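Protein argonaute (Marinitoga piezophila, PDB 5I4A) cleaves single-stranded DNA targets as an RNA-guided endonuclease that takes up short guide RNAs with a 5'-hydroxyl end and may defend the cell against mobile genetic elements. Local coordinates at residues 31-36 and 49-54; 78-81 and 86-89; 100-105 and 244-249. All blocks are in the same frame, centred on the assembly; numbering follows the deposited sequence.

Contact 1: 31-36 and 49-54; sequences LFARNL and DLVWIE. With nucleotides of chain B.
Val51 of strand 51-56 presses both of its methyl groups into helix 29-40 and makes every contact between the two segments. CG1 lies 3.8 Å from CB of Ala33, and CA of Ala33 comes to 5.9 Å from CA of Val51, a closeness consistent with the short alanine side chain. On the other branch, CG2 meets CD2 of Phe32 at 3.8 Å, touching the ring obliquely. Phe32 reaches the strand because its CG stands anti to the backbone N (chi1 -172°). One turn further along, Leu36 brings CD1 to 4.1 Å from CG1 of Val51; that CD1 of Leu36 also lies over one face of the Phe32 ring, 3.6 Å above its plane and offset toward the rim. All four residues are buried, and the core continues beyond them: Tyr70 meets Phe32 edge-to-face, and Phe44 packs against Leu36.

The outward side of the helix is looser. Exposed Arg34, its chain bent at chi2 and chi3, turns its guanidinium toward the RNA. NH1 and NH2 each stay 3.5 Å from OP2 of U21 of chain B, too long for firm bonds, and NH1 makes a weak hydrogen bond to another RNA phosphate. A helix with Phe32, Ala33 and Leu36 toward the sheet and Arg34 toward the RNA, packed on a small antiparallel sheet, gives the alpha/beta layering seen in this Argonaute N-terminal domain.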
# COMPACT_ATOMS: atom_id res chain seq x y z
N LEU A 31 -38.27 4.51 7.54
CA LEU A 31 -38.23 5.95 7.77
C LEU A 31 -38.01 6.27 9.24
O LEU A 31 -37.26 7.19 9.58
CB LEU A 31 -39.51 6.59 7.26
CG LEU A 31 -39.70 8.09 7.52
CD1 LEU A 31 -38.52 8.88 6.97
CD2 LEU A 31 -41.00 8.58 6.91
N PHE A 32 -38.68 5.53 10.13
CA PHE A 32 -38.47 5.71 11.57
C PHE A 32 -37.01 5.49 11.93
O PHE A 32 -36.40 6.29 12.65
CB PHE A 32 -39.39 4.76 12.34
CG PHE A 32 -39.40 4.99 13.83
CD1 PHE A 32 -39.47 6.27 14.36
CD2 PHE A 32 -39.38 3.91 14.71
CE1 PHE A 32 -39.49 6.47 15.73
CE2 PHE A 32 -39.40 4.11 16.08
CZ PHE A 32 -39.45 5.39 16.59
N ALA A 33 -36.41 4.42 11.40
CA ALA A 33 -35.01 4.14 11.67
C ALA A 33 -34.10 5.23 11.11
O ALA A 33 -33.10 5.59 11.73
CB ALA A 33 -34.63 2.77 11.10
N ARG A 34 -34.44 5.76 9.93
CA ARG A 34 -33.59 6.78 9.31
C ARG A 34 -33.60 8.07 10.13
O ARG A 34 -32.54 8.68 10.34
CB ARG A 34 -34.05 7.05 7.88
CG ARG A 34 -33.33 8.21 7.22
CD ARG A 34 -32.31 7.73 6.19
NE ARG A 34 -32.62 8.21 4.85
CZ ARG A 34 -31.85 9.04 4.16
NH1 ARG A 34 -30.70 9.47 4.67
NH2 ARG A 34 -32.21 9.43 2.94
N ASN A 35 -34.77 8.50 10.58
CA ASN A 35 -34.84 9.71 11.40
C ASN A 35 -34.13 9.51 12.73
O ASN A 35 -33.47 10.43 13.23
CB ASN A 35 -36.30 10.12 11.62
CG ASN A 35 -37.03 10.38 10.31
OD1 ASN A 35 -36.41 10.47 9.25
ND2 ASN A 35 -38.35 10.51 10.39
N LEU A 36 -34.25 8.32 13.33
CA LEU A 36 -33.55 8.05 14.57
C LEU A 36 -32.04 8.05 14.37
O LEU A 36 -31.29 8.54 15.23
CB LEU A 36 -34.01 6.71 15.15
CG LEU A 36 -35.45 6.71 15.69
CD1 LEU A 36 -35.85 5.33 16.16
CD2 LEU A 36 -35.59 7.74 16.80
N ASP A 49 -41.47 -4.56 10.96
CA ASP A 49 -42.26 -3.76 11.90
C ASP A 49 -41.45 -3.13 13.02
O ASP A 49 -41.87 -2.08 13.53
CB ASP A 49 -43.39 -4.61 12.52
CG ASP A 49 -44.47 -4.97 11.51
OD1 ASP A 49 -44.25 -5.89 10.70
OD2 ASP A 49 -45.55 -4.33 11.55
N LEU A 50 -40.32 -3.70 13.43
CA LEU A 50 -39.55 -3.19 14.56
C LEU A 50 -38.28 -2.49 14.10
O LEU A 50 -37.64 -2.88 13.12
CB LEU A 50 -39.19 -4.33 15.52
CG LEU A 50 -40.33 -4.94 16.32
CD1 LEU A 50 -39.85 -6.15 17.11
CD2 LEU A 50 -40.95 -3.91 17.25
N VAL A 51 -37.92 -1.44 14.83
CA VAL A 51 -36.67 -0.71 14.64
C VAL A 51 -35.81 -0.94 15.88
O VAL A 51 -36.31 -0.86 17.01
CB VAL A 51 -36.92 0.79 14.41
CG1 VAL A 51 -35.63 1.58 14.58
CG2 VAL A 51 -37.52 1.01 13.04
N TRP A 52 -34.53 -1.24 15.67
CA TRP A 52 -33.65 -1.57 16.79
C TRP A 52 -32.31 -0.87 16.65
O TRP A 52 -31.95 -0.35 15.59
CB TRP A 52 -33.46 -3.08 16.93
CG TRP A 52 -33.32 -3.83 15.64
CD1 TRP A 52 -34.33 -4.27 14.83
CD2 TRP A 52 -32.10 -4.27 15.03
NE1 TRP A 52 -33.81 -4.94 13.75
CE2 TRP A 52 -32.45 -4.96 13.84
CE3 TRP A 52 -30.74 -4.15 15.36
CZ2 TRP A 52 -31.49 -5.52 13.00
CZ3 TRP A 52 -29.80 -4.70 14.51
CH2 TRP A 52 -30.18 -5.38 13.35
N ILE A 53 -31.56 -0.86 17.76
CA ILE A 53 -30.24 -0.26 17.83
C ILE A 53 -29.36 -1.13 18.71
O ILE A 53 -29.80 -1.62 19.76
CB ILE A 53 -30.30 1.19 18.36
CG1 ILE A 53 -28.91 1.84 18.33
CG2 ILE A 53 -30.90 1.25 19.76
CD1 ILE A 53 -28.89 3.26 18.85
N GLU A 54 -28.12 -1.35 18.28
CA GLU A 54 -27.14 -2.12 19.03
C GLU A 54 -26.10 -1.15 19.58
O GLU A 54 -25.44 -0.44 18.81
CB GLU A 54 -26.50 -3.19 18.15
CG GLU A 54 -27.46 -4.31 17.78
CD GLU A 54 -27.09 -5.01 16.49
OE1 GLU A 54 -26.18 -4.53 15.77
OE2 GLU A 54 -27.70 -6.06 16.18
P U B 21 -30.50 13.49 2.05
OP1 U B 21 -31.30 14.70 1.72
OP2 U B 21 -30.90 12.70 3.24
O5' U B 21 -30.43 12.45 0.83
C5' U B 21 -30.67 12.86 -0.52
C4' U B 21 -29.79 14.02 -0.90
O4' U B 21 -28.48 13.54 -1.29
C3' U B 21 -30.27 14.97 -2.01
O3' U B 21 -30.46 16.30 -1.52
C2' U B 21 -29.10 15.00 -3.02
O2' U B 21 -28.79 16.29 -3.50
C1' U B 21 -27.93 14.43 -2.23
N1 U B 21 -26.97 13.72 -3.10
C2 U B 21 -25.93 14.48 -3.61
O2 U B 21 -25.74 15.64 -3.36
N3 U B 21 -25.05 13.86 -4.45
C4 U B 21 -25.11 12.55 -4.83
O4 U B 21 -24.25 12.11 -5.59
C5 U B 21 -26.21 11.80 -4.29
C6 U B 21 -27.09 12.40 -3.47

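Contact 2: 78-81 and 86-89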
# COMPACT_ATOMS: atom_id res chain seq x y z
N ILE A 78 -25.64 -9.36 24.01
CA ILE A 78 -24.72 -10.23 23.28
C ILE A 78 -23.33 -10.00 23.83
O ILE A 78 -22.79 -8.89 23.75
CB ILE A 78 -24.76 -9.96 21.77
CG1 ILE A 78 -26.20 -9.73 21.30
CG2 ILE A 78 -24.12 -11.11 21.00
CD1 ILE A 78 -27.11 -10.94 21.48
N LYS A 79 -22.74 -11.05 24.41
CA LYS A 79 -21.38 -10.95 24.92
C LYS A 79 -20.39 -10.90 23.76
O LYS A 79 -20.60 -11.50 22.71
CB LYS A 79 -21.07 -12.13 25.82
CG LYS A 79 -22.01 -12.27 26.99
CD LYS A 79 -21.87 -13.64 27.61
CE LYS A 79 -22.58 -13.71 28.94
NZ LYS A 79 -22.04 -14.85 29.71
N GLU A 80 -19.29 -10.18 23.98
CA GLU A 80 -18.21 -10.16 22.99
C GLU A 80 -17.73 -11.57 22.68
O GLU A 80 -17.31 -11.85 21.55
CB GLU A 80 -17.06 -9.29 23.50
CG GLU A 80 -15.95 -9.04 22.48
CD GLU A 80 -14.89 -10.13 22.50
OE1 GLU A 80 -14.85 -10.90 23.48
OE2 GLU A 80 -14.10 -10.20 21.54
N GLU A 81 -17.78 -12.47 23.67
CA GLU A 81 -17.46 -13.88 23.43
C GLU A 81 -18.29 -14.45 22.29
O GLU A 81 -17.76 -15.08 21.37
CB GLU A 81 -17.70 -14.69 24.70
CG GLU A 81 -16.61 -14.62 25.74
CD GLU A 81 -16.88 -15.57 26.90
OE1 GLU A 81 -17.77 -15.26 27.72
OE2 GLU A 81 -16.21 -16.62 26.98
N LEU A 86 -19.59 -8.19 16.09
CA LEU A 86 -20.67 -7.30 16.51
C LEU A 86 -20.18 -6.29 17.54
O LEU A 86 -20.53 -5.10 17.48
CB LEU A 86 -21.84 -8.10 17.07
CG LEU A 86 -23.05 -7.32 17.59
CD1 LEU A 86 -23.57 -6.37 16.53
CD2 LEU A 86 -24.14 -8.28 18.05
N PHE A 87 -19.35 -6.74 18.49
CA PHE A 87 -18.80 -5.81 19.47
C PHE A 87 -17.93 -4.75 18.81
O PHE A 87 -18.03 -3.56 19.14
CB PHE A 87 -17.99 -6.59 20.52
CG PHE A 87 -17.35 -5.71 21.56
CD1 PHE A 87 -18.06 -5.32 22.68
CD2 PHE A 87 -16.04 -5.29 21.42
CE1 PHE A 87 -17.47 -4.51 23.64
CE2 PHE A 87 -15.45 -4.48 22.37
CZ PHE A 87 -16.17 -4.09 23.48
N VAL A 88 -17.09 -5.16 17.86
CA VAL A 88 -16.20 -4.21 17.19
C VAL A 88 -17.00 -3.25 16.32
O VAL A 88 -16.76 -2.04 16.32
CB VAL A 88 -15.14 -4.97 16.37
CG1 VAL A 88 -14.32 -4.00 15.52
CG2 VAL A 88 -14.22 -5.76 17.29
N LYS A 89 -17.96 -3.79 15.56
CA LYS A 89 -18.82 -2.94 14.74
C LYS A 89 -19.55 -1.91 15.60
O LYS A 89 -19.60 -0.72 15.27
CB LYS A 89 -19.82 -3.80 13.97
CG LYS A 89 -20.96 -3.04 13.34
CD LYS A 89 -22.01 -3.99 12.79
CE LYS A 89 -23.18 -3.24 12.17
NZ LYS A 89 -24.19 -4.18 11.61
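Leu86 and Ile78 make the first of two apolar contacts, CD2 of Leu86 coming 4.1 Å from CG2 of Ile78 and equally near its CB and CG1, so a single methyl rests on the branch point of the isoleucine while the two side chains cross at about a right angle. At the second, the aliphatic part of Glu80 lies against the root of the Phe87 side chain: CG of Glu80 is 3.7 Å from both CG and CB of Phe87. Both contacts belong to a tight beta-to-alpha connection in the N-terminal domain, where edge strand 74-79 ends and helix 84-101 folds back to pack beside it. With the ring of Phe87 cut back to an alanine, CG of Glu80 would keep a CB neighbour but is likely to lose its ring contact, and a gap would probably open beside Ile17 and Tyr144.

No hydrogen bond joins the segments; the polar interactions run to neighbours. The carboxylate of Glu80, its plane 86° from that of the Phe87 ring, forms a salt bridge from OE2 to Lys84 NZ and a hydrogen bond to Tyr144 OH. On the helix, Val88 packs on a sugar of the bound RNA and Lys89 on an adenine base.

Contact 3: 100-105 and 244-249; sequences LDNDFY and LGFLNK
Phe246 holds its CG between its own backbone N and carbonyl carbon (chi1 54°), a turn that swings the ring up against Asn102, whose CG stands anti to its carbonyl carbon, beside the backbone N. The meeting place is a Schellman motif that ends helix 84-101: Asp103, with positive phi, is the C-prime residue, Phe104 N bonds to Phe99 O, and Asp103 N reaches Leu100 O at 3.0 Å. This reversal joins the N-terminal domain to linker L1, while Phe246 comes from a 3-10 turn in linker L2, so parts of the PAZ lobe some 140 residues apart in sequence meet here.

The Asn102 amide stacks on the ring with the two planes 19° apart, the side chains sliding past each other in opposite directions. ND2 of Asn102 stands 3.2 Å above the plane of the Phe246 ring, offset toward its rim, and is also hydrogen-bonded to Leu98 O in the last turns of the helix, a bond that probably limits the amide's rotation and favours ND2 over the ring. CB of Asn102 adds a CH-pi contact, 4.3 Å from the ring centroid. The opposite face of Phe246 meets the backbone carbon of Leu244.

Phe104 continues the aromatic cluster. Phe246 directs an edge toward its face in an offset edge-to-face pair, with centroids 5.8 Å apart and planes at 65°; the nearest atoms are CE1 of Phe104 and CE2 of Phe246, at 3.8 Å. Phe99 meets both rings edge-to-face, and Phe112 and Ser114 of strand 111-120 also pack on Phe104. Leu244 crosses the end of Phe104 at about a right angle, CD2 of Leu244 being 4.0 Å from CZ of that ring.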
# COMPACT_ATOMS: atom_id res chain seq x y z
N LEU A 100 -18.94 12.79 15.96
CA LEU A 100 -19.95 13.60 15.28
C LEU A 100 -20.73 14.46 16.27
O LEU A 100 -21.09 15.60 15.96
CB LEU A 100 -20.89 12.70 14.48
CG LEU A 100 -20.33 12.01 13.23
CD1 LEU A 100 -21.40 11.16 12.57
CD2 LEU A 100 -19.76 13.02 12.25
N ASP A 101 -21.00 13.92 17.46
CA ASP A 101 -21.68 14.71 18.49
C ASP A 101 -20.85 15.89 18.95
O ASP A 101 -21.41 16.87 19.45
CB ASP A 101 -22.04 13.83 19.69
CG ASP A 101 -23.22 12.92 19.43
OD1 ASP A 101 -23.88 13.09 18.38
OD2 ASP A 101 -23.50 12.05 20.28
N ASN A 102 -19.53 15.82 18.81
CA ASN A 102 -18.66 16.94 19.12
C ASN A 102 -18.26 17.72 17.87
O ASN A 102 -17.23 18.40 17.86
CB ASN A 102 -17.43 16.46 19.89
CG ASN A 102 -17.77 15.98 21.29
OD1 ASN A 102 -17.71 16.75 22.25
ND2 ASN A 102 -18.15 14.72 21.41
N ASP A 103 -19.06 17.61 16.81
CA ASP A 103 -18.96 18.41 15.59
C ASP A 103 -17.69 18.13 14.79
O ASP A 103 -17.25 18.98 14.01
CB ASP A 103 -19.08 19.90 15.89
CG ASP A 103 -20.10 20.59 15.01
OD1 ASP A 103 -21.31 20.35 15.20
OD2 ASP A 103 -19.70 21.38 14.13
N PHE A 104 -17.09 16.96 14.96
CA PHE A 104 -16.06 16.52 14.03
C PHE A 104 -16.70 16.07 12.72
O PHE A 104 -17.82 15.55 12.70
CB PHE A 104 -15.26 15.36 14.62
CG PHE A 104 -14.24 15.77 15.65
CD1 PHE A 104 -14.64 16.28 16.87
CD2 PHE A 104 -12.89 15.62 15.40
CE1 PHE A 104 -13.71 16.66 17.82
CE2 PHE A 104 -11.95 16.00 16.35
CZ PHE A 104 -12.36 16.52 17.56
N TYR A 105 -15.99 16.30 11.62
CA TYR A 105 -16.39 15.72 10.35
C TYR A 105 -15.85 14.31 10.24
O TYR A 105 -14.73 14.02 10.68
CB TYR A 105 -15.88 16.57 9.18
CG TYR A 105 -16.60 17.88 8.99
CD1 TYR A 105 -17.81 18.13 9.62
CD2 TYR A 105 -16.07 18.86 8.16
CE1 TYR A 105 -18.47 19.33 9.45
CE2 TYR A 105 -16.73 20.07 7.98
CZ TYR A 105 -17.93 20.30 8.63
OH TYR A 105 -18.58 21.49 8.44
N LEU A 244 -9.79 15.30 22.72
CA LEU A 244 -10.65 14.13 22.61
C LEU A 244 -11.24 13.71 23.96
O LEU A 244 -11.51 12.53 24.17
CB LEU A 244 -9.87 12.96 21.99
CG LEU A 244 -9.25 13.22 20.63
CD1 LEU A 244 -8.59 11.96 20.10
CD2 LEU A 244 -10.29 13.74 19.65
N GLY A 245 -11.45 14.68 24.86
CA GLY A 245 -11.89 14.35 26.20
C GLY A 245 -13.18 13.54 26.24
O GLY A 245 -13.35 12.68 27.10
N PHE A 246 -14.09 13.80 25.29
CA PHE A 246 -15.34 13.05 25.23
C PHE A 246 -15.11 11.55 25.12
O PHE A 246 -16.02 10.77 25.42
CB PHE A 246 -16.19 13.54 24.06
CG PHE A 246 -15.47 13.52 22.73
CD1 PHE A 246 -15.45 12.37 21.96
CD2 PHE A 246 -14.83 14.65 22.27
CE1 PHE A 246 -14.79 12.35 20.74
CE2 PHE A 246 -14.17 14.64 21.05
CZ PHE A 246 -14.15 13.49 20.29
N LEU A 247 -13.92 11.12 24.69
CA LEU A 247 -13.59 9.70 24.67
C LEU A 247 -13.33 9.13 26.06
O LEU A 247 -13.11 7.92 26.17
CB LEU A 247 -12.37 9.45 23.78
CG LEU A 247 -12.53 9.67 22.27
CD1 LEU A 247 -11.29 9.17 21.54
CD2 LEU A 247 -13.78 8.99 21.75
N ASN A 248 -13.35 9.96 27.11
CA ASN A 248 -13.21 9.44 28.46
C ASN A 248 -14.28 8.41 28.79
O ASN A 248 -14.10 7.62 29.72
CB ASN A 248 -13.27 10.59 29.49
CG ASN A 248 -14.70 11.01 29.81
OD1 ASN A 248 -15.58 11.01 28.95
ND2 ASN A 248 -14.93 11.38 31.07
N LYS A 249 -15.38 8.40 28.03
CA LYS A 249 -16.43 7.42 28.24
C LYS A 249 -15.90 5.99 28.12
O LYS A 249 -16.32 5.11 28.88
CB LYS A 249 -17.56 7.66 27.23
CG LYS A 249 -18.43 8.87 27.56
CD LYS A 249 -19.46 9.15 26.47
CE LYS A 249 -20.58 10.04 27.01
NZ LYS A 249 -21.37 10.69 25.93

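In the fold
The three contacts follow one another along the first part of the chain, except that contact 3 closes much later, in linker L2. Their centres form a nearly even triangle, 20 to 23 Å on a side. Contacts 1 and 2 both reach the four-stranded antiparallel sheet of the N-terminal domain, through strands 51-56 and 74-79, and touch where Glu54 OE1 lies 3.3 Å from Leu86 CD1. Contacts 2 and 3 share helix 84-101: one sits near its beginning, the other at its end. Helix 84-101 thus spans from the N-terminal sheet to the start of linker L1, where a turn of linker L2 packs on it.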